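Long-range contact in hypoxanthine-guanine phosphoribosyltransferase (Leishmania tarentolae, PDB 1PZM), which probably salvages purines by transferring the phosphoribosyl group of 5-phosphoribosyl pyrophosphate to hypoxanthine or guanine, giving IMP or GMP: residues A[66-71]-A[123-128]. Residues are numbered along the deposited sequence; the frame is centred on the assembly and turned at random.
Sequences KGSFIF and LVEDIV. With 5GP (guanosine-5'-monophosphate), chain C.
The hydroxyl of Ser-68 lies among the carbonyls at the ends of two neighbouring parallel strands: OG is 3.2 Å from Val-124 O, and its stronger partner is Val-64 O, on strand 59-64. The single proton has both carbonyls within reach, so the bond to Val-124 is not settled. The same OG lies 3.0 Å from Asp-126 N, where the chain turns a corner after strand 120-125. With chi1 at -43°, OG stands anti to the carbonyl carbon of Ser-68 and reaches this corner from the start of helix 69-81. Beside it, the carboxylate of Asp-126 lies against the backbone of Gly-67, OD2 coming within 3.1 Å of CA. A water donates to OD2 and weakly accepts from Gly-67 N, linking the Asp-126 carboxylate to the Gly-67 backbone. Asp-126 OD1 takes a weak, bent bond from Ile-127 N (2.7 Å, 130°) and also approaches the GMP ribose. There O2' of the nucleotide donates to Ile-127 O (3.1 Å), while Ile-127 CG2 packs near the base and sugar. Further along the helix, Phe-71 extends CG anti to its N (chi1 -180°), which carries CD2 to within 3.6 Å of Val-124 CG1; Leu-154 of strand 148-156 also touches the Phe-71 side chain. All the touching residues are buried. The turn from Lys-66 to Phe-69, type I and entered through a cis peptide before Lys-66, matches the loop that binds pyrophosphate in related HGPRTs. Here it packs against the acidic pair Glu-125 and Asp-126 within the ribose- and phosphate-binding PRPP motif of type I phosphoribosyltransferases.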
loop_
_atom_site.group_PDB
_atom_site.type_symbol
_atom_site.label_atom_id
_atom_site.label_comp_id
_atom_site.label_asym_id
_atom_site.label_seq_id
_atom_site.Cartn_x
_atom_site.Cartn_y
_atom_site.Cartn_z
ATOM N N LYS A 66 6.205 -7.061 1.473
ATOM C CA LYS A 66 4.794 -6.755 1.110
ATOM C C LYS A 66 4.042 -6.198 2.269
ATOM O O LYS A 66 3.167 -5.380 2.114
ATOM C CB LYS A 66 4.094 -8.061 0.710
ATOM C CG LYS A 66 4.552 -8.707 -0.663
ATOM C CD LYS A 66 3.563 -9.840 -1.071
ATOM C CE LYS A 66 3.889 -10.520 -2.395
ATOM N NZ LYS A 66 2.769 -11.461 -2.699
ATOM N N GLY A 67 4.386 -6.693 3.452
ATOM C CA GLY A 67 3.532 -6.578 4.626
ATOM C C GLY A 67 3.264 -5.190 5.124
ATOM O O GLY A 67 2.250 -4.980 5.809
ATOM N N SER A 68 4.152 -4.242 4.848
ATOM C CA SER A 68 3.979 -2.902 5.410
ATOM C C SER A 68 3.057 -2.038 4.566
ATOM O O SER A 68 2.826 -0.888 4.922
ATOM C CB SER A 68 5.326 -2.186 5.598
ATOM O OG SER A 68 6.276 -3.105 6.145
ATOM N N PHE A 69 2.560 -2.563 3.439
ATOM C CA PHE A 69 1.758 -1.665 2.588
ATOM C C PHE A 69 0.506 -1.049 3.203
ATOM O O PHE A 69 0.179 0.131 2.896
ATOM C CB PHE A 69 1.463 -2.233 1.176
ATOM C CG PHE A 69 0.194 -3.056 1.060
ATOM C CD1 PHE A 69 -0.874 -2.583 0.284
ATOM C CD2 PHE A 69 0.113 -4.352 1.625
ATOM C CE1 PHE A 69 -2.044 -3.365 0.100
ATOM C CE2 PHE A 69 -1.035 -5.133 1.476
ATOM C CZ PHE A 69 -2.132 -4.624 0.736
ATOM N N ILE A 70 -0.247 -1.802 3.992
ATOM C CA ILE A 70 -1.416 -1.168 4.627
ATOM C C ILE A 70 -1.071 -0.119 5.695
ATOM O O ILE A 70 -1.611 0.992 5.690
ATOM C CB ILE A 70 -2.431 -2.216 5.107
ATOM C CG1 ILE A 70 -3.031 -2.878 3.827
ATOM C CG2 ILE A 70 -3.559 -1.532 6.003
ATOM C CD1 ILE A 70 -3.861 -4.110 4.004
ATOM N N PHE A 71 -0.118 -0.467 6.556
ATOM C CA PHE A 71 0.367 0.429 7.605
ATOM C C PHE A 71 0.908 1.702 6.973
ATOM O O PHE A 71 0.641 2.789 7.467
ATOM C CB PHE A 71 1.447 -0.296 8.434
ATOM C CG PHE A 71 2.019 0.543 9.561
ATOM C CD1 PHE A 71 1.183 1.256 10.429
ATOM C CD2 PHE A 71 3.410 0.547 9.782
ATOM C CE1 PHE A 71 1.719 2.034 11.446
ATOM C CE2 PHE A 71 3.955 1.292 10.867
ATOM C CZ PHE A 71 3.118 2.038 11.671
ATOM N N LEU A 123 12.224 4.121 7.677
ATOM C CA LEU A 123 11.869 2.761 7.281
ATOM C C LEU A 123 10.581 2.389 7.973
ATOM O O LEU A 123 10.433 2.601 9.214
ATOM C CB LEU A 123 12.963 1.750 7.664
ATOM C CG LEU A 123 14.238 1.782 6.815
ATOM C CD1 LEU A 123 15.360 1.029 7.488
ATOM C CD2 LEU A 123 13.942 1.211 5.432
ATOM N N VAL A 124 9.650 1.822 7.188
ATOM C CA VAL A 124 8.306 1.544 7.677
ATOM C C VAL A 124 8.105 0.026 7.625
ATOM O O VAL A 124 8.159 -0.582 6.578
ATOM C CB VAL A 124 7.189 2.243 6.830
ATOM C CG1 VAL A 124 5.799 1.817 7.360
ATOM C CG2 VAL A 124 7.336 3.780 6.874
ATOM N N GLU A 125 7.905 -0.577 8.798
ATOM C CA GLU A 125 7.814 -2.032 8.888
ATOM C C GLU A 125 6.515 -2.457 9.542
ATOM O O GLU A 125 6.028 -1.791 10.482
ATOM C CB GLU A 125 8.930 -2.536 9.784
ATOM C CG GLU A 125 10.281 -2.561 9.171
ATOM C CD GLU A 125 10.652 -3.948 8.705
ATOM O OE1 GLU A 125 9.906 -4.541 7.877
ATOM O OE2 GLU A 125 11.689 -4.452 9.220
ATOM N N ASP A 126 5.991 -3.602 9.125
ATOM C CA ASP A 126 4.794 -4.104 9.804
ATOM C C ASP A 126 5.124 -4.740 11.163
ATOM O O ASP A 126 4.477 -4.432 12.181
ATOM C CB ASP A 126 4.029 -5.089 8.930
ATOM C CG ASP A 126 4.913 -6.109 8.286
ATOM O OD1 ASP A 126 6.137 -6.141 8.503
ATOM O OD2 ASP A 126 4.453 -6.976 7.524
ATOM N N ILE A 127 6.120 -5.598 11.196
ATOM C CA ILE A 127 6.425 -6.367 12.400
ATOM C C ILE A 127 7.896 -6.705 12.412
ATOM O O ILE A 127 8.481 -7.044 11.379
ATOM C CB ILE A 127 5.463 -7.621 12.551
ATOM C CG1 ILE A 127 5.710 -8.331 13.888
ATOM C CG2 ILE A 127 5.552 -8.604 11.344
ATOM C CD1 ILE A 127 4.448 -9.044 14.406
ATOM N N VAL A 128 8.507 -6.564 13.579
ATOM C CA VAL A 128 9.908 -6.905 13.771
ATOM C C VAL A 128 10.032 -7.978 14.833
ATOM O O VAL A 128 9.552 -7.812 15.965
ATOM C CB VAL A 128 10.783 -5.682 14.090
ATOM C CG1 VAL A 128 12.244 -6.092 14.311
ATOM C CG2 VAL A 128 10.728 -4.648 12.932
HETATM P P 5GP C . 12.751 -10.801 11.515
HETATM O O1P 5GP C . 12.570 -9.651 12.443
HETATM O O2P 5GP C . 13.126 -12.054 12.222
HETATM O O3P 5GP C . 13.900 -10.430 10.652
HETATM O "O5'" 5GP C . 11.413 -10.986 10.648
HETATM C "C5'" 5GP C . 11.308 -11.920 9.566
HETATM C "C4'" 5GP C . 10.076 -11.645 8.652
HETATM O "O4'" 5GP C . 8.847 -12.182 9.164
HETATM C "C3'" 5GP C . 9.785 -10.172 8.379
HETATM O "O3'" 5GP C . 9.375 -9.960 7.026
HETATM C "C2'" 5GP C . 8.637 -9.899 9.338
HETATM O "O2'" 5GP C . 7.916 -8.774 8.925
HETATM C "C1'" 5GP C . 7.835 -11.210 9.355
HETATM N N9 5GP C . 7.179 -11.478 10.670
HETATM C C8 5GP C . 7.742 -11.764 11.929
HETATM N N7 5GP C . 6.716 -12.063 12.841
HETATM C C5 5GP C . 5.595 -12.209 12.052
HETATM C C6 5GP C . 4.263 -12.491 12.379
HETATM O O6 5GP C . 3.906 -12.639 13.589
HETATM N N1 5GP C . 3.312 -12.576 11.363
HETATM C C2 5GP C . 3.700 -12.400 10.034
HETATM N N2 5GP C . 2.827 -12.506 9.035
HETATM N N3 5GP C . 4.997 -12.108 9.719
HETATM C C4 5GP C . 5.931 -12.021 10.736
HETATM O O HOH W 1 6.487 -8.367 5.615
#